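Local structure of putative nitrate transport protein (Thermoplasma volcanium, 3MST) at residues A105-Y110 with S231-E236; E170-Y175 with V216-A221; E187-I192 with K207-Y212. The protein is probably a solute-binding transport protein, possibly for nitrate, with a two-sheet fold consistent with a periplasmic-type binding protein, though its ligand is not established. All blocks are in the same frame, centred on the assembly; numbering follows the deposited sequence. Where two conformers were deposited one is given.

Contact 1 (A105-Y110 with S231-E236); sequences ARILAY and SRVVPE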
# COMPACT_ATOMS: atom_id res chain seq x y z
N ALA A 105 0.55 -0.03 -12.84
CA ALA A 105 0.49 -0.55 -14.22
C ALA A 105 0.91 0.52 -15.22
O ALA A 105 1.61 0.26 -16.19
CB ALA A 105 -0.90 -1.09 -14.57
N ARG A 106 0.41 1.74 -15.00
CA ARG A 106 0.78 2.87 -15.88
C ARG A 106 2.25 3.22 -15.81
O ARG A 106 2.86 3.55 -16.84
CB ARG A 106 -0.06 4.10 -15.58
CG ARG A 106 -1.53 3.92 -16.01
CD ARG A 106 -2.42 5.07 -15.61
NE ARG A 106 -1.85 6.34 -16.16
CZ ARG A 106 -2.06 7.59 -15.70
NH1 ARG A 106 -2.86 7.87 -14.68
NH2 ARG A 106 -1.41 8.60 -16.29
N ILE A 107 2.87 3.09 -14.65
CA ILE A 107 4.31 3.32 -14.54
C ILE A 107 5.07 2.23 -15.29
O ILE A 107 5.95 2.50 -16.11
CB ILE A 107 4.76 3.36 -13.04
CG1 ILE A 107 4.18 4.63 -12.42
CG2 ILE A 107 6.31 3.15 -12.90
CD1 ILE A 107 4.29 4.69 -11.00
N LEU A 108 4.65 0.98 -15.09
CA LEU A 108 5.30 -0.15 -15.69
C LEU A 108 5.13 -0.15 -17.20
O LEU A 108 6.05 -0.61 -17.95
CB LEU A 108 4.76 -1.45 -15.11
CG LEU A 108 5.41 -2.74 -15.60
CD1 LEU A 108 6.93 -2.82 -15.44
CD2 LEU A 108 4.74 -3.96 -14.91
N ALA A 109 3.97 0.30 -17.66
CA ALA A 109 3.65 0.31 -19.09
C ALA A 109 4.65 1.11 -19.90
O ALA A 109 4.87 0.82 -21.08
CB ALA A 109 2.27 0.82 -19.31
N TYR A 110 5.26 2.13 -19.29
CA TYR A 110 6.28 2.91 -20.02
C TYR A 110 7.44 2.04 -20.44
O TYR A 110 7.93 2.10 -21.57
CB TYR A 110 6.77 4.08 -19.11
CG TYR A 110 7.80 4.92 -19.81
CD1 TYR A 110 7.40 5.90 -20.72
CD2 TYR A 110 9.15 4.71 -19.63
CE1 TYR A 110 8.36 6.67 -21.43
CE2 TYR A 110 10.13 5.45 -20.32
CZ TYR A 110 9.71 6.42 -21.23
OH TYR A 110 10.70 7.14 -21.91
N SER A 231 4.39 11.00 -9.22
CA SER A 231 3.87 12.19 -9.89
C SER A 231 3.74 12.02 -11.40
O SER A 231 3.02 12.79 -12.04
CB SER A 231 4.72 13.42 -9.59
OG SER A 231 4.59 13.81 -8.25
N ARG A 232 4.43 11.02 -11.97
CA ARG A 232 4.25 10.72 -13.40
C ARG A 232 2.80 10.44 -13.73
O ARG A 232 2.33 10.73 -14.83
CB ARG A 232 5.07 9.50 -13.85
CG ARG A 232 6.54 9.66 -13.79
CD ARG A 232 7.22 8.39 -14.15
NE ARG A 232 8.65 8.55 -14.11
CZ ARG A 232 9.54 7.60 -14.39
NH1 ARG A 232 9.16 6.40 -14.79
NH2 ARG A 232 10.83 7.88 -14.28
N VAL A 233 2.07 9.89 -12.77
CA VAL A 233 0.69 9.46 -12.96
C VAL A 233 -0.36 10.17 -12.05
O VAL A 233 -1.54 10.11 -12.36
CB VAL A 233 0.55 7.92 -12.88
CG1 VAL A 233 1.37 7.29 -13.99
CG2 VAL A 233 0.97 7.40 -11.49
N VAL A 234 0.10 10.83 -10.96
CA VAL A 234 -0.71 11.64 -10.05
C VAL A 234 0.04 13.00 -9.90
O VAL A 234 0.81 13.22 -8.97
CB VAL A 234 -0.87 10.97 -8.68
CG1 VAL A 234 -1.73 11.86 -7.78
CG2 VAL A 234 -1.57 9.62 -8.86
N PRO A 235 -0.15 13.92 -10.85
CA PRO A 235 0.68 15.12 -10.87
C PRO A 235 0.57 15.99 -9.62
O PRO A 235 1.57 16.66 -9.24
CB PRO A 235 0.18 15.86 -12.12
CG PRO A 235 -0.43 14.87 -12.98
CD PRO A 235 -0.90 13.74 -12.11
N GLU A 236 -0.61 15.96 -9.00
CA GLU A 236 -0.90 16.67 -7.75
C GLU A 236 0.07 16.31 -6.61
O GLU A 236 0.20 17.06 -5.63
CB GLU A 236 -2.35 16.39 -7.32
CG GLU A 236 -3.43 16.78 -8.36
CD GLU A 236 -3.73 15.69 -9.40
OE1 GLU A 236 -3.01 14.67 -9.53
OE2 GLU A 236 -4.73 15.87 -10.12
O HOH W 1 -2.33 11.12 -15.24
O HOH W 2 6.74 5.33 -15.88

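Contact 2 (E170-Y175 with V216-A221); sequences EVIEAY and VTKKRA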
# COMPACT_ATOMS: atom_id res chain seq x y z
N GLU A 170 5.68 8.12 17.64
CA GLU A 170 4.87 7.06 18.31
C GLU A 170 4.16 6.16 17.26
O GLU A 170 3.98 4.99 17.47
CB GLU A 170 3.84 7.70 19.26
CG GLU A 170 4.41 8.57 20.41
CD GLU A 170 4.63 10.07 20.14
OE1 GLU A 170 4.70 10.54 18.97
OE2 GLU A 170 4.80 10.81 21.15
N VAL A 171 3.75 6.75 16.14
CA VAL A 171 3.05 6.00 15.10
C VAL A 171 4.07 5.09 14.39
O VAL A 171 3.80 3.95 14.12
CB VAL A 171 2.32 6.94 14.13
CG1 VAL A 171 1.79 6.12 12.92
CG2 VAL A 171 1.17 7.67 14.83
N ILE A 172 5.27 5.61 14.10
CA ILE A 172 6.32 4.82 13.49
C ILE A 172 6.71 3.63 14.35
O ILE A 172 6.84 2.51 13.87
CB ILE A 172 7.61 5.67 13.14
CG1 ILE A 172 7.28 6.77 12.12
CG2 ILE A 172 8.70 4.75 12.60
CD1 ILE A 172 8.33 7.79 11.88
N GLU A 173 6.90 3.91 15.64
CA GLU A 173 7.30 2.90 16.59
C GLU A 173 6.25 1.79 16.69
O GLU A 173 6.60 0.61 16.66
CB GLU A 173 7.59 3.57 17.95
CG GLU A 173 8.85 4.44 17.88
CD GLU A 173 8.98 5.47 18.99
OE1 GLU A 173 8.10 5.52 19.89
OE2 GLU A 173 9.98 6.24 18.95
N ALA A 174 4.98 2.17 16.79
CA ALA A 174 3.87 1.20 16.83
C ALA A 174 3.85 0.37 15.55
O ALA A 174 3.67 -0.84 15.57
CB ALA A 174 2.54 1.87 17.07
N TYR A 175 4.07 1.04 14.43
CA TYR A 175 4.04 0.36 13.14
C TYR A 175 5.11 -0.74 13.07
O TYR A 175 4.84 -1.86 12.65
CB TYR A 175 4.20 1.38 12.01
CG TYR A 175 3.71 0.92 10.67
CD1 TYR A 175 4.55 0.22 9.81
CD2 TYR A 175 2.42 1.16 10.29
CE1 TYR A 175 4.11 -0.21 8.58
CE2 TYR A 175 1.92 0.73 9.03
CZ TYR A 175 2.79 0.04 8.21
OH TYR A 175 2.33 -0.38 6.98
N VAL A 216 9.56 -0.01 6.86
CA VAL A 216 9.46 1.44 7.00
C VAL A 216 10.76 2.12 6.58
O VAL A 216 11.83 1.58 6.84
CB VAL A 216 9.17 1.78 8.49
CG1 VAL A 216 9.14 3.33 8.72
CG2 VAL A 216 7.87 1.15 8.91
N THR A 217 10.65 3.25 5.90
CA THR A 217 11.78 4.12 5.67
C THR A 217 11.45 5.54 6.08
O THR A 217 10.37 6.05 5.85
CB THR A 217 12.27 4.06 4.21
OG1 THR A 217 13.37 4.97 4.04
CG2 THR A 217 11.15 4.39 3.21
N LYS A 218 12.43 6.21 6.67
CA LYS A 218 12.37 7.63 6.96
C LYS A 218 13.40 8.43 6.14
O LYS A 218 13.64 9.62 6.41
CB LYS A 218 12.63 7.91 8.48
CG LYS A 218 11.59 7.39 9.40
CD LYS A 218 11.94 7.79 10.85
CE LYS A 218 13.19 7.11 11.40
NZ LYS A 218 13.47 7.58 12.80
N LYS A 219 14.04 7.77 5.18
CA LYS A 219 15.13 8.40 4.41
C LYS A 219 14.52 9.39 3.41
O LYS A 219 13.80 8.99 2.48
CB LYS A 219 15.94 7.34 3.64
CG LYS A 219 16.70 6.32 4.50
CD LYS A 219 17.63 5.43 3.65
CE LYS A 219 18.11 4.17 4.40
NZ LYS A 219 18.80 3.19 3.49
N ARG A 220 14.85 10.67 3.58
CA ARG A 220 14.27 11.74 2.79
C ARG A 220 14.39 11.45 1.30
O ARG A 220 13.40 11.63 0.57
CB ARG A 220 14.90 13.10 3.09
CG ARG A 220 14.17 14.24 2.39
CD ARG A 220 14.81 15.63 2.63
NE ARG A 220 13.99 16.57 1.94
CZ ARG A 220 12.80 17.00 2.33
NH1 ARG A 220 12.39 16.83 3.59
NH2 ARG A 220 12.05 17.65 1.48
N ALA A 221 15.55 11.02 0.83
CA ALA A 221 15.71 10.83 -0.60
C ALA A 221 14.78 9.76 -1.14
O ALA A 221 14.38 9.87 -2.30
CB ALA A 221 17.16 10.48 -0.93

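Contact 3 (E187-I192 with K207-Y212); sequences ERAAEI and KIIGIY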
# COMPACT_ATOMS: atom_id res chain seq x y z
N GLU A 187 -0.45 -16.82 11.28
CA GLU A 187 -1.84 -17.28 11.34
C GLU A 187 -2.73 -16.33 12.10
O GLU A 187 -3.85 -15.98 11.63
CB GLU A 187 -2.00 -18.71 11.90
CG GLU A 187 -3.49 -19.18 12.04
N ARG A 188 -2.28 -15.93 13.30
CA ARG A 188 -3.09 -15.02 14.09
C ARG A 188 -3.28 -13.70 13.36
O ARG A 188 -4.35 -13.10 13.42
CB ARG A 188 -2.43 -14.75 15.43
CG ARG A 188 -3.34 -13.99 16.39
N ALA A 189 -2.18 -13.20 12.79
CA ALA A 189 -2.25 -11.93 12.02
C ALA A 189 -3.23 -12.06 10.87
O ALA A 189 -4.08 -11.18 10.68
CB ALA A 189 -0.85 -11.57 11.48
N ALA A 190 -3.21 -13.19 10.17
CA ALA A 190 -4.17 -13.41 9.08
C ALA A 190 -5.63 -13.41 9.56
O ALA A 190 -6.52 -12.82 8.91
CB ALA A 190 -3.85 -14.71 8.33
N GLU A 191 -5.91 -14.04 10.70
CA GLU A 191 -7.27 -14.02 11.21
C GLU A 191 -7.72 -12.63 11.62
O GLU A 191 -8.84 -12.23 11.34
CB GLU A 191 -7.42 -14.97 12.41
CG GLU A 191 -6.89 -16.36 12.20
CD GLU A 191 -7.18 -17.27 13.37
OE1 GLU A 191 -7.75 -16.79 14.40
OE2 GLU A 191 -6.81 -18.46 13.26
N ILE A 192 -6.82 -11.86 12.27
CA ILE A 192 -7.17 -10.51 12.67
C ILE A 192 -7.44 -9.63 11.46
O ILE A 192 -8.40 -8.89 11.41
CB ILE A 192 -6.06 -9.87 13.58
CG1 ILE A 192 -5.96 -10.60 14.93
CG2 ILE A 192 -6.40 -8.41 13.79
CD1 ILE A 192 -4.53 -10.46 15.53
N LYS A 207 -2.55 -17.40 2.95
CA LYS A 207 -1.70 -17.74 1.82
C LYS A 207 -0.74 -16.62 1.46
O LYS A 207 0.38 -16.88 1.06
CB LYS A 207 -2.57 -18.05 0.60
CG LYS A 207 -1.83 -18.46 -0.65
N ILE A 208 -1.18 -15.37 1.57
CA ILE A 208 -0.40 -14.25 1.03
C ILE A 208 0.33 -13.38 2.06
O ILE A 208 1.16 -12.55 1.67
CB ILE A 208 -1.27 -13.35 0.10
CG1 ILE A 208 -2.27 -12.48 0.87
CG2 ILE A 208 -1.93 -14.20 -1.03
CD1 ILE A 208 -3.14 -11.60 0.01
N ILE A 209 0.06 -13.57 3.33
CA ILE A 209 0.52 -12.62 4.36
C ILE A 209 2.03 -12.51 4.41
O ILE A 209 2.58 -11.45 4.66
CB ILE A 209 -0.08 -12.93 5.76
CG1 ILE A 209 0.19 -11.74 6.71
CG2 ILE A 209 0.38 -14.32 6.26
CD1 ILE A 209 -0.62 -11.79 7.92
N GLY A 210 2.73 -13.62 4.15
CA GLY A 210 4.19 -13.60 4.20
C GLY A 210 4.90 -12.87 3.07
O GLY A 210 6.10 -12.62 3.13
N ILE A 211 4.15 -12.58 2.00
CA ILE A 211 4.75 -11.92 0.84
C ILE A 211 4.98 -10.44 1.11
O ILE A 211 5.89 -9.84 0.56
CB ILE A 211 3.89 -12.12 -0.44
CG1 ILE A 211 3.63 -13.62 -0.72
CG2 ILE A 211 4.55 -11.42 -1.65
CD1 ILE A 211 2.56 -13.88 -1.79
N TYR A 212 4.13 -9.81 1.90
CA TYR A 212 4.18 -8.34 2.02
C TYR A 212 5.51 -7.78 2.39
O TYR A 212 5.98 -6.81 1.79
CB TYR A 212 3.12 -7.88 3.02
CG TYR A 212 1.68 -8.09 2.61
CD1 TYR A 212 1.17 -7.59 1.41
CD2 TYR A 212 0.83 -8.82 3.43
CE1 TYR A 212 -0.17 -7.77 1.05
CE2 TYR A 212 -0.49 -9.01 3.09
CZ TYR A 212 -1.02 -8.47 1.91
OH TYR A 212 -2.33 -8.69 1.58

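Contact 1 (A105-Y110 with S231-E236)
V233 pushes one methyl group into the crook of R106, and the apolar part of the contact is built round that methyl. CG1 of V233 touches the base of the arginine chain, with V233 CG1 to R106 CB at 3.8 Å, and also sits over the centre of the guanidinium plane, 3.7 Å above it. The arginine can meet the same carbon twice because its chain runs outward and then turns at chi3 (56°), folding the planar head back over the valine. As they pass, the two side chains run in opposite directions. I107, one residue further along the helix, adds its CG1 to the same methyl at right angles, with I107 CG1 and V233 CG1 4.2 Å apart. I107 also leans on L229 and Y230 of helix 220-230.

Two waters bridge the segments. One lies in the guanidinium plane, accepts from R106 NH2 at 2.9 Å and donates to V233 O at 3.2 Å, so the residue that covers the arginine face also receives its bridge. A second water joins backbone and side chain the other way round: it donates to I107 O at 2.9 Å and accepts from R232 NH1 at 2.9 Å. R232 NH1 has a further hydrogen bond to Y111 OH, just beyond the helical segment.

Helix 100-112, which leans on strands 91-94 and 115-118 of the five-stranded sheet, is thus joined to the loop that follows helix 220-230. The chemistry is that of a partly buried, wetted joint: one valine methyl supplies the dry centre, while two arginines, one from each segment, are each linked by a water to a backbone carbonyl of the opposite segment.

Contact 2 (E170-Y175 with V216-A221)
V216 forks between two residues on one face of helix 169-184, giving one methyl to I172 and the other to Y175. Its CG1 lies anti to the backbone N (chi1 177°) and meets the branch methyl of the isoleucine, V216 CG1 to I172 CG2 being 4.2 Å. V216 CG2 sits closer to the tyrosine, 3.6 Å from Y175 CD1 and 4.0 Å from Y175 CE1, so it lies beside the CD1-CE1 bond, approaching the ring obliquely. The valine and isoleucine side chains likewise meet at a slant.

I172 has a second use. While CG2 takes the valine, the other branch extends away from it, and I172 CD1 comes to rest on the aliphatic part of K218, 3.8 Å from K218 CD. The lysine bends at chi3 (-68°), about the CG-CD bond whose two carbons meet the isoleucine methyl. V216 and K218 thus work on the same side of the chain, toward the helix, with T217 between them facing elsewhere.

T217 shapes what follows. Its OG1 accepts from K219 N at 3.1 Å with a fairly straight N-H...O angle of 165°, forming an ST turn, and is also bonded to E222. K219 holds the N-cap position of helix 220-230, so the turn lies exactly where the strand gives way to that helix.

Strand 215-217 is an outer strand of the six-stranded sheet, paired with strand 71-77 through T217 and G75. Helix 169-184 packs over both strands, with I172 also on F73 and A74 and Y175 on V76, and the tyrosine continues to P33 and L34 of helix 32-36 while its OH is hydrogen-bonded to V30 O.

Contact 3 (E187-I192 with K207-Y212)
I209 delivers the contact through a single atom, its terminal methyl CD1, which lands on the small-residue patch made by A189 and A190. The nearest approach is methyl to methyl, I209 CD1 to A189 CB at 3.6 Å. Almost as near is the backbone itself: I209 CD1 lies 3.7 Å from A190 N, while A190 CB stands somewhat further off, 4.4 Å from the same carbon. With two alanines in a row there is little side chain to hold the partner away, and the methyl settles against the helix surface beside A189 CB and A190 N. The CA atoms of A190 and I209 are accordingly only 6.7 Å apart.

The reach of I209 comes from its torsions. CG1 lies anti to the backbone N (chi1 -168°) and chi2 is also extended, so CD1 is carried straight out toward the alanines. The branch methyl, I209 CG2, falls between the backbone N and the carbonyl carbon, which leaves the longer arm to make the approach. All three residues are buried, and the interaction between them is purely van der Waals. Around I209, the backbone is bonded from I211 N to I208 O at 3.0 Å.

Three consecutive helices meet here: helix 186-197 meets helix 169-184 where A189 touches F181 and I182, and helix 202-208 where A190 touches M205 and K206. I209 itself also touches I182, along with H186 and I193 of the alanines' own helix. A little further on, Y212 is tied by backbone hydrogen bonding to D79, between strands 71-77 and 81-85.

Followed from the N terminus, the chain first enters contact 1 at 105-110, on a helix packed against the five-stranded sheet, and closes that loop 120 residues later at 231-236. Within it, contact 2 opens on helix 169-184 and closes at 216-221 after 40 residues, tying the helix to an edge strand of the six-stranded sheet. Contact 3 is nested inside contact 2 and spans 14 residues, joining two successive helices. No loops cross. Contacts 1 and 3 lie on opposite sides of the chain's centre, about 29 Å between centres. Helix 220-230 leads from the end of contact 2 to contact 1, beside helix 100-112 on the five-stranded sheet.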